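PDB 6B9V: beta-lactamase-like protein from Koribacter versatilis, which cleaves reactive FAD photoproducts as a PhnP-family diphosphatase, probably through the paired manganese ions of its metallo-beta-lactamase-type fold. Local coordinates for residues Ile21-Cys25 / Ala26-Ser30; Thr208-Thr211 / Leu212-Val216; His238-Thr241 / Asn242-Pro246. All coordinates share one frame; numbering follows the deposited sequence.

Interaction 1 of 3, residues Ile21-Cys25 / Ala26-Ser30. With ZN (zinc ion), chain F.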
ATOM      1  N   ILE A  21       1.793   0.304  13.473  1.00 19.69           N
ATOM      2  CA  ILE A  21       2.466  -0.986  13.636  1.00 16.71           C
ATOM      3  C   ILE A  21       3.323  -1.019  14.898  1.00 20.10           C
ATOM      4  O   ILE A  21       4.093  -0.093  15.142  1.00 18.74           O
ATOM      5  CB  ILE A  21       3.378  -1.323  12.430  1.00 23.94           C
ATOM      6  CG1 ILE A  21       2.592  -1.290  11.126  1.00 40.25           C
ATOM      7  CG2 ILE A  21       3.970  -2.717  12.602  1.00 29.64           C
ATOM      8  CD1 ILE A  21       3.433  -1.679   9.913  1.00 46.88           C
ATOM      9  N   GLY A  22       3.154  -2.069  15.700  1.00 24.14           N
ATOM     10  CA  GLY A  22       3.984  -2.300  16.869  1.00 26.30           C
ATOM     11  C   GLY A  22       3.482  -1.649  18.146  1.00 34.00           C
ATOM     12  O   GLY A  22       4.008  -1.928  19.228  1.00 32.43           O
ATOM     13  N   CYS A  23       2.474  -0.778  18.022  1.00 22.74           N
ATOM     14  CA  CYS A  23       1.992   0.010  19.151  1.00 20.41           C
ATOM     15  C   CYS A  23       0.842  -0.694  19.866  1.00 22.31           C
ATOM     16  O   CYS A  23      -0.100  -1.168  19.229  1.00 26.18           O
ATOM     17  CB  CYS A  23       1.534   1.402  18.690  1.00 21.79           C
ATOM     18  SG  CYS A  23       1.028   2.504  20.050  1.00 20.97           S
ATOM     19  N   ASP A  24       0.916  -0.731  21.193  1.00 23.60           N
ATOM     20  CA  ASP A  24      -0.121  -1.383  21.983  1.00 29.02           C
ATOM     21  C   ASP A  24      -0.936  -0.408  22.830  1.00 25.42           C
ATOM     22  O   ASP A  24      -1.506  -0.816  23.836  1.00 25.48           O
ATOM     23  CB  ASP A  24       0.496  -2.445  22.893  1.00 37.55           C
ATOM     24  CG  ASP A  24       1.141  -3.576  22.112  1.00 53.11           C
ATOM     25  OD1 ASP A  24       0.574  -3.991  21.077  1.00 55.60           O
ATOM     26  OD2 ASP A  24       2.218  -4.047  22.532  1.00 60.68           O
ATOM     27  N   CYS A  25      -1.007   0.858  22.423  1.00 22.35           N
ATOM     28  CA  CYS A  25      -1.720   1.869  23.220  1.00 19.58           C
ATOM     29  C   CYS A  25      -3.235   1.634  23.148  1.00 20.09           C
ATOM     30  O   CYS A  25      -3.707   0.810  22.351  1.00 21.41           O
ATOM     31  CB  CYS A  25      -1.380   3.291  22.731  1.00 21.96           C
ATOM     32  SG  CYS A  25      -2.289   3.839  21.243  1.00 19.53           S
ATOM     33  N   ALA A  26      -3.992   2.365  23.962  1.00 22.45           N
ATOM     34  CA  ALA A  26      -5.440   2.171  24.035  1.00 21.96           C
ATOM     35  C   ALA A  26      -6.118   2.287  22.675  1.00 21.68           C
ATOM     36  O   ALA A  26      -6.921   1.428  22.312  1.00 22.81           O
ATOM     37  CB  ALA A  26      -6.069   3.167  25.013  1.00 22.37           C
ATOM     38  N   VAL A  27      -5.784   3.326  21.912  1.00 16.23           N
ATOM     39  CA  VAL A  27      -6.451   3.542  20.622  1.00 15.28           C
ATOM     40  C   VAL A  27      -6.034   2.474  19.596  1.00 21.20           C
ATOM     41  O   VAL A  27      -6.877   1.943  18.851  1.00 17.47           O
ATOM     42  CB  VAL A  27      -6.176   4.973  20.090  1.00 16.46           C
ATOM     43  CG1 VAL A  27      -6.742   5.179  18.674  1.00 15.88           C
ATOM     44  CG2 VAL A  27      -6.781   6.006  21.054  1.00 16.04           C
ATOM     45  N   CYS A  28      -4.750   2.119  19.572  1.00 17.59           N
ATOM     46  CA  CYS A  28      -4.306   1.086  18.624  1.00 15.63           C
ATOM     47  C   CYS A  28      -4.873  -0.289  18.985  1.00 18.45           C
ATOM     48  O   CYS A  28      -4.936  -1.178  18.133  1.00 20.72           O
ATOM     49  CB  CYS A  28      -2.770   1.036  18.552  1.00 18.55           C
ATOM     50  SG  CYS A  28      -2.071   2.500  17.676  1.00 19.12           S
ATOM     51  N   SER A  29      -5.293  -0.452  20.236  1.00 17.36           N
ATOM     52  CA  SER A  29      -5.846  -1.713  20.723  1.00 22.37           C
ATOM     53  C   SER A  29      -7.362  -1.693  20.652  1.00 19.49           C
ATOM     54  O   SER A  29      -8.006  -2.664  21.009  1.00 18.86           O
ATOM     55  CB  SER A  29      -5.411  -1.983  22.177  1.00 20.17           C
ATOM     56  OG  SER A  29      -4.002  -2.044  22.278  1.00 30.93           O
ATOM     57  N   SER A  30      -7.923  -0.570  20.221  1.00 21.01           N
ATOM     58  CA  SER A  30      -9.365  -0.382  20.238  1.00 16.44           C
ATOM     59  C   SER A  30     -10.080  -1.388  19.334  1.00 24.58           C
ATOM     60  O   SER A  30      -9.572  -1.760  18.275  1.00 20.46           O
ATOM     61  CB  SER A  30      -9.718   1.035  19.787  1.00 22.45           C
ATOM     62  OG  SER A  30     -11.121   1.172  19.624  1.00 19.80           O
TER
HETATM   63 ZN    ZN F 304      -0.921   3.563  19.367  1.00 20.13          ZN

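Interaction 2 of 3, residues Thr208-Thr211 / Leu212-Val216. With PO4 (phosphate ion), chain E.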
ATOM      1  N   THR A 208       3.936  20.479  11.260  1.00 17.77           N
ATOM      2  CA  THR A 208       3.358  20.557   9.915  1.00 17.57           C
ATOM      3  C   THR A 208       1.875  20.231   9.858  1.00 16.14           C
ATOM      4  O   THR A 208       1.285  20.242   8.774  1.00 18.77           O
ATOM      5  CB  THR A 208       4.105  19.626   8.914  1.00 22.51           C
ATOM      6  OG1 THR A 208       3.998  18.270   9.344  1.00 18.06           O
ATOM      7  CG2 THR A 208       5.586  20.008   8.813  1.00 17.60           C
ATOM      8  N   HIS A 209       1.265  19.957  11.016  1.00 15.44           N
ATOM      9  CA  HIS A 209      -0.155  19.610  11.056  1.00 16.66           C
ATOM     10  C   HIS A 209      -0.881  20.521  12.049  1.00 19.08           C
ATOM     11  O   HIS A 209      -0.261  21.375  12.672  1.00 18.39           O
ATOM     12  CB  HIS A 209      -0.346  18.119  11.407  1.00 13.96           C
ATOM     13  CG  HIS A 209       0.045  17.187  10.301  1.00 15.72           C
ATOM     14  ND1 HIS A 209      -0.835  16.790   9.310  1.00 17.01           N
ATOM     15  CD2 HIS A 209       1.226  16.574  10.008  1.00 14.66           C
ATOM     16  CE1 HIS A 209      -0.220  15.984   8.465  1.00 19.36           C
ATOM     17  NE2 HIS A 209       1.028  15.831   8.867  1.00 14.85           N
ATOM     18  N   SER A 210      -2.196  20.371  12.157  1.00 15.51           N
ATOM     19  CA  SER A 210      -2.994  21.197  13.061  1.00 19.89           C
ATOM     20  C   SER A 210      -3.475  20.348  14.236  1.00 19.15           C
ATOM     21  O   SER A 210      -3.751  19.161  14.053  1.00 20.96           O
ATOM     22  CB  SER A 210      -4.191  21.809  12.320  1.00 17.48           C
ATOM     23  OG  SER A 210      -4.922  22.666  13.171  1.00 16.56           O
ATOM     24  N   THR A 211      -3.577  20.950  15.423  1.00 20.28           N
ATOM     25  CA  THR A 211      -4.110  20.261  16.593  1.00 22.91           C
ATOM     26  C   THR A 211      -5.625  20.275  16.601  1.00 19.69           C
ATOM     27  O   THR A 211      -6.261  21.069  15.900  1.00 18.86           O
ATOM     28  CB  THR A 211      -3.635  20.896  17.921  1.00 23.50           C
ATOM     29  OG1 THR A 211      -4.174  22.222  18.040  1.00 16.00           O
ATOM     30  CG2 THR A 211      -2.118  20.944  17.974  1.00 24.65           C
ATOM     31  N   LEU A 212      -6.191  19.403  17.422  1.00 17.39           N
ATOM     32  CA  LEU A 212      -7.635  19.366  17.632  1.00 18.24           C
ATOM     33  C   LEU A 212      -8.154  20.749  18.008  1.00 18.22           C
ATOM     34  O   LEU A 212      -9.132  21.230  17.429  1.00 18.61           O
ATOM     35  CB  LEU A 212      -7.991  18.346  18.728  1.00 21.47           C
ATOM     36  CG  LEU A 212      -9.463  17.951  18.861  1.00 26.84           C
ATOM     37  CD1 LEU A 212      -9.915  17.168  17.630  1.00 24.47           C
ATOM     38  CD2 LEU A 212      -9.676  17.128  20.126  1.00 26.10           C
ATOM     39  N   ASP A 213      -7.493  21.396  18.968  1.00 20.95           N
ATOM     40  CA  ASP A 213      -7.972  22.681  19.471  1.00 20.70           C
ATOM     41  C   ASP A 213      -7.881  23.747  18.383  1.00 19.89           C
ATOM     42  O   ASP A 213      -8.795  24.569  18.201  1.00 19.78           O
ATOM     43  CB  ASP A 213      -7.177  23.105  20.713  1.00 24.21           C
ATOM     44  CG  ASP A 213      -7.716  24.369  21.349  1.00 42.95           C
ATOM     45  OD1 ASP A 213      -8.713  24.277  22.097  1.00 51.64           O
ATOM     46  OD2 ASP A 213      -7.140  25.453  21.104  1.00 42.97           O
ATOM     47  N   ASN A 214      -6.773  23.727  17.650  1.00 17.59           N
ATOM     48  CA  ASN A 214      -6.570  24.707  16.590  1.00 22.26           C
ATOM     49  C   ASN A 214      -7.607  24.570  15.484  1.00 19.68           C
ATOM     50  O   ASN A 214      -8.141  25.563  14.968  1.00 17.77           O
ATOM     51  CB  ASN A 214      -5.167  24.581  15.996  1.00 23.32           C
ATOM     52  CG  ASN A 214      -4.832  25.737  15.072  1.00 20.15           C
ATOM     53  OD1 ASN A 214      -4.873  26.892  15.484  1.00 22.44           O
ATOM     54  ND2 ASN A 214      -4.515  25.435  13.817  1.00 18.93           N
ATOM     55  N   SER A 215      -7.908  23.325  15.136  1.00 16.02           N
ATOM     56  CA  SER A 215      -8.833  23.061  14.047  1.00 18.94           C
ATOM     57  C   SER A 215     -10.264  23.324  14.482  1.00 17.30           C
ATOM     58  O   SER A 215     -11.092  23.718  13.670  1.00 14.86           O
ATOM     59  CB  SER A 215      -8.650  21.635  13.538  1.00 20.76           C
ATOM     60  OG  SER A 215      -7.438  21.582  12.794  1.00 23.33           O
ATOM     61  N   VAL A 216     -10.550  23.143  15.766  1.00 15.84           N
ATOM     62  CA  VAL A 216     -11.830  23.614  16.296  1.00 19.32           C
ATOM     63  C   VAL A 216     -11.956  25.149  16.177  1.00 19.79           C
ATOM     64  O   VAL A 216     -13.016  25.660  15.785  1.00 18.56           O
ATOM     65  CB  VAL A 216     -12.034  23.178  17.760  1.00 16.75           C
ATOM     66  CG1 VAL A 216     -13.172  23.961  18.400  1.00 24.21           C
ATOM     67  CG2 VAL A 216     -12.307  21.660  17.836  1.00 16.45           C
TER
HETATM   68  P   PO4 E 303       2.495  13.890   6.234  1.00 44.87           P
HETATM   69  O1  PO4 E 303       1.807  13.766   4.870  1.00 21.92           O
HETATM   70  O2  PO4 E 303       1.570  13.452   7.337  1.00 48.72           O
HETATM   71  O3  PO4 E 303       2.888  15.327   6.489  1.00 33.67           O
HETATM   72  O4  PO4 E 303       3.722  12.997   6.269  1.00 47.42           O

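Interaction 3 of 3, residues His238-Thr241 / Asn242-Pro246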
ATOM      1  N   HIS A 238     -11.772   7.752  18.900  1.00 17.72           N
ATOM      2  CA  HIS A 238     -12.839   8.273  18.043  1.00 19.77           C
ATOM      3  C   HIS A 238     -14.065   8.740  18.839  1.00 17.49           C
ATOM      4  O   HIS A 238     -14.431   9.924  18.808  1.00 16.30           O
ATOM      5  CB  HIS A 238     -13.260   7.233  16.997  1.00 18.80           C
ATOM      6  CG  HIS A 238     -14.279   7.751  16.027  1.00 16.56           C
ATOM      7  ND1 HIS A 238     -13.941   8.523  14.938  1.00 15.27           N
ATOM      8  CD2 HIS A 238     -15.629   7.632  16.005  1.00 16.57           C
ATOM      9  CE1 HIS A 238     -15.039   8.866  14.287  1.00 16.82           C
ATOM     10  NE2 HIS A 238     -16.077   8.320  14.902  1.00 17.24           N
ATOM     11  N   GLU A 239     -14.685   7.823  19.569  1.00 18.34           N
ATOM     12  CA  GLU A 239     -15.958   8.103  20.198  1.00 18.87           C
ATOM     13  C   GLU A 239     -15.774   9.082  21.354  1.00 24.76           C
ATOM     14  O   GLU A 239     -16.580   9.995  21.539  1.00 20.52           O
ATOM     15  CB  GLU A 239     -16.619   6.806  20.674  1.00 26.52           C
ATOM     16  CG  GLU A 239     -18.114   6.917  20.974  1.00 30.98           C
ATOM     17  CD  GLU A 239     -18.950   7.262  19.747  1.00 31.60           C
ATOM     18  OE1 GLU A 239     -18.506   6.999  18.606  1.00 28.95           O
ATOM     19  OE2 GLU A 239     -20.057   7.808  19.925  1.00 39.25           O
ATOM     20  N   GLU A 240     -14.704   8.907  22.119  1.00 18.67           N
ATOM     21  CA  GLU A 240     -14.497   9.751  23.284  1.00 20.84           C
ATOM     22  C   GLU A 240     -14.264  11.199  22.854  1.00 20.88           C
ATOM     23  O   GLU A 240     -14.730  12.120  23.521  1.00 20.72           O
ATOM     24  CB  GLU A 240     -13.321   9.247  24.130  1.00 24.87           C
ATOM     25  CG  GLU A 240     -13.360   9.780  25.544  1.00 28.97           C
ATOM     26  CD  GLU A 240     -12.335   9.132  26.456  1.00 35.14           C
ATOM     27  OE1 GLU A 240     -11.732   8.099  26.068  1.00 37.68           O
ATOM     28  OE2 GLU A 240     -12.147   9.658  27.574  1.00 33.50           O
ATOM     29  N   THR A 241     -13.556  11.384  21.738  1.00 18.92           N
ATOM     30  CA  THR A 241     -13.300  12.718  21.202  1.00 23.33           C
ATOM     31  C   THR A 241     -14.578  13.310  20.645  1.00 19.44           C
ATOM     32  O   THR A 241     -14.868  14.474  20.878  1.00 27.48           O
ATOM     33  CB  THR A 241     -12.224  12.714  20.090  1.00 16.87           C
ATOM     34  OG1 THR A 241     -10.988  12.219  20.607  1.00 20.42           O
ATOM     35  CG2 THR A 241     -11.991  14.120  19.539  1.00 18.40           C
ATOM     36  N   ASN A 242     -15.344  12.513  19.902  1.00 18.16           N
ATOM     37  CA  ASN A 242     -16.562  13.047  19.291  1.00 25.41           C
ATOM     38  C   ASN A 242     -17.624  13.415  20.318  1.00 30.67           C
ATOM     39  O   ASN A 242     -18.410  14.342  20.105  1.00 28.21           O
ATOM     40  CB  ASN A 242     -17.140  12.063  18.276  1.00 21.75           C
ATOM     41  CG  ASN A 242     -16.498  12.205  16.914  1.00 18.93           C
ATOM     42  OD1 ASN A 242     -15.741  13.147  16.670  1.00 18.18           O
ATOM     43  ND2 ASN A 242     -16.778  11.270  16.027  1.00 19.84           N
ATOM     44  N   ARG A 243     -17.639  12.700  21.435  1.00 28.09           N
ATOM     45  CA  ARG A 243     -18.583  13.011  22.505  1.00 36.23           C
ATOM     46  C   ARG A 243     -18.307  14.398  23.090  1.00 36.76           C
ATOM     47  O   ARG A 243     -19.211  15.050  23.622  1.00 42.91           O
ATOM     48  CB  ARG A 243     -18.517  11.931  23.598  1.00 42.28           C
ATOM     49  CG  ARG A 243     -19.729  11.869  24.523  1.00 55.86           C
ATOM     50  CD  ARG A 243     -19.914  10.462  25.107  1.00 61.70           C
ATOM     51  NE  ARG A 243     -18.732   9.991  25.828  1.00 61.75           N
ATOM     52  CZ  ARG A 243     -17.992   8.949  25.459  1.00 61.92           C
ATOM     53  NH1 ARG A 243     -18.314   8.253  24.375  1.00 61.05           N
ATOM     54  NH2 ARG A 243     -16.931   8.598  26.178  1.00 58.42           N
ATOM     55  N   GLN A 244     -17.064  14.857  22.975  1.00 29.88           N
ATOM     56  CA  GLN A 244     -16.649  16.099  23.620  1.00 29.83           C
ATOM     57  C   GLN A 244     -16.623  17.335  22.696  1.00 30.73           C
ATOM     58  O   GLN A 244     -16.534  18.455  23.190  1.00 26.17           O
ATOM     59  CB  GLN A 244     -15.259  15.928  24.257  1.00 28.37           C
ATOM     60  CG  GLN A 244     -15.244  15.224  25.627  1.00 40.50           C
ATOM     61  CD  GLN A 244     -14.249  14.065  25.701  1.00 51.07           C
ATOM     62  OE1 GLN A 244     -13.100  14.174  25.257  1.00 52.25           O
ATOM     63  NE2 GLN A 244     -14.699  12.941  26.246  1.00 54.24           N
ATOM     64  N   LEU A 245     -16.702  17.142  21.377  1.00 25.22           N
ATOM     65  CA  LEU A 245     -16.600  18.254  20.420  1.00 18.85           C
ATOM     66  C   LEU A 245     -17.890  19.074  20.322  1.00 19.80           C
ATOM     67  O   LEU A 245     -18.965  18.583  20.651  1.00 25.73           O
ATOM     68  CB  LEU A 245     -16.227  17.714  19.025  1.00 16.25           C
ATOM     69  CG  LEU A 245     -14.805  17.190  18.863  1.00 16.97           C
ATOM     70  CD1 LEU A 245     -14.688  16.488  17.500  1.00 20.19           C
ATOM     71  CD2 LEU A 245     -13.770  18.310  18.968  1.00 17.53           C
ATOM     72  N   PRO A 246     -17.783  20.334  19.867  1.00 21.01           N
ATOM     73  CA  PRO A 246     -18.980  21.165  19.694  1.00 23.39           C
ATOM     74  C   PRO A 246     -19.926  20.609  18.641  1.00 30.12           C
ATOM     75  O   PRO A 246     -19.470  19.922  17.725  1.00 20.85           O
ATOM     76  CB  PRO A 246     -18.410  22.511  19.236  1.00 25.78           C
ATOM     77  CG  PRO A 246     -17.041  22.539  19.758  1.00 22.85           C
ATOM     78  CD  PRO A 246     -16.546  21.120  19.704  1.00 20.60           C
TER
HETATM   79  O   HOH W   1     -18.836   9.334  16.810  1.00 30.50           O
HETATM   80  O   HOH W   2     -20.988   8.002  22.338  1.00 55.72           O

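Interaction 1 of 3, residues Ile21-Cys25 / Ala26-Ser30
Cys-23, Cys-25 and Cys-28 each bring SG to one zinc ion, at 2.3 Å from the metal in all three cases; ND1 of His-234 completes the site. Two further bonds steady the sulfurs within the loop. Cys-28 N points almost straight at Cys-25 SG, 3.4 Å away with an N-H...S angle of 167°, while Cys-25 N donates to Cys-23 SG at 3.5 Å. The first of these closes the Cys-X-X-Cys turn: Cys-25 SG sits between its own backbone N and carbonyl carbon (chi1 80°), which places it both beside the metal and within reach of the N-H of Cys-28. Cys-25 O takes two bonds from Ser-29. Ser-29 N, 2.9 Å from Cys-25 O, arrives close to the C=O axis, whereas Ser-29 OG, also 2.9 Å from Cys-25 O, comes from above the carbonyl plane, 43° out of it. Residues 27-30 then form a type I turn, with Ser-30 N bonded to Val-27 O. Packing is slight: Cys-28 CB rests against Cys-23 O at 3.5 Å. Cys-25 SG and Cys-28 SG lie 3.8 Å apart. Val-27 turns to Val-18 and Pro-237, and Ile-21 meets Asp-89 of the second subunit. Three cysteines and one histidine make up this zinc site, built mostly from a surface loop and separate from the manganese pair. With three probable thiolates around a divalent ion, the N-H donors to sulfur would help to offset the remaining negative charge.

Interaction 2 of 3, residues Thr208-Thr211 / Leu212-Val216
The amide of Asn-214, in the first turn of helix 212-222 and next to its N-cap Thr-211, lies with the hydroxyl of Ser-210 in its plane: Asn-214 ND2 donates to Ser-210 OG at 2.9 Å, only 8° out of the amide plane. The other flat group, the His-209 ring, meets a phosphate ion edge-on. His-209 NE2 is shared between O2 at 2.9 Å and O3 at 3.1 Å of the phosphate, while His-209 ND1 is hydrogen-bonded to Asp-199 OD2. The phosphate probably came from the crystallisation liquor. At the cap, a chi1 of 66° turns Thr-211 OG1 to face the helix start, where it accepts from Asn-214 N at 3.0 Å, and the two side chains cross at about a right angle. Thr-211 O receives Ser-215 N and so begins the helical bonding. Ser-210 OG, swung anti to the backbone N (chi1 -177°), reaches past the cap to the first turn. Ser-215 OG also bonds Asp-199 O, which ties the helix start to the end of strand 195-199. Phe-229 of strand 226-230 packs against Leu-212, Ser-215 and Val-216. The hydroxyls of Ser-210 and Ser-215 are hydrogen-bonded, OG to OG, at 2.8 Å.

Interaction 3 of 3, residues His238-Thr241 / Asn242-Pro246
Asn-242 lays its ND2 over one face of the His-238 ring, 3.2 Å from NE2, with the ring and amide planes 70° apart. The angle is wrong for a hydrogen bond between the two, and both groups find partners elsewhere. Asn-242 ND2 donates to a water at 2.9 Å that in turn donates to Glu-239 OE1, Asn-242 OD1 accepts from Leu-251 N, and His-238 ND1 is hydrogen-bonded to Arg-37 NH2. The backbone of helix 238-244 supplies the regular bonds: Asn-242 N to His-238 O at 3.0 Å and Arg-243 N to Glu-239 O at 2.9 Å. At the last turn Thr-241 O takes Gln-244 N at 3.1 Å, from well above the carbonyl plane, and more weakly Leu-245 N. Thr-241 OG1 hydrogen-bonds to Pro-237 O, one turn back. The guanidinium of Arg-243 folds back by its bend at chi3 (57°), lying with one face over Glu-240 CA and with Glu-239 CG at its edge. Neither carboxylate reaches it directly: Glu-239 OE2 is 4.8 Å from Arg-243 NH1, linked by a second water whose bond to the arginine is weak. The helix belongs to the beta-alpha-beta unit of strands 226-230 and 249-251, and Asn-242 ties it to the latter. Attraction of Arg-243 to Glu-239 and Glu-240 is thus probably mild, whereas Asn-242 OD1, Thr-241 OG1 and His-238 ND1 have direct protein partners.

Between interactions 2 and 3, helix 212-222 packs against helix 238-244 and the residue just beyond it: Leu-212 CD2 meets Thr-241 CG2 at 3.8 Å, and Val-216 CG2 meets Leu-245 CD2 at 3.8 Å. Interactions 1 and 3 do not touch, their nearest atoms being about 6 Å apart, yet Asp-35 joins them by accepting from Ser-30 OG and from His-238 N. The zinc of interaction 1 and the manganese centre are served by neighbouring parts of one loop, through His-234 and His-231. Interaction 2 reaches the manganese surroundings through His-209, whose ring meets those of the manganese ligands His-160 and His-231; the side chain of Ser-210 is about 12 Å from a bound manganese ion.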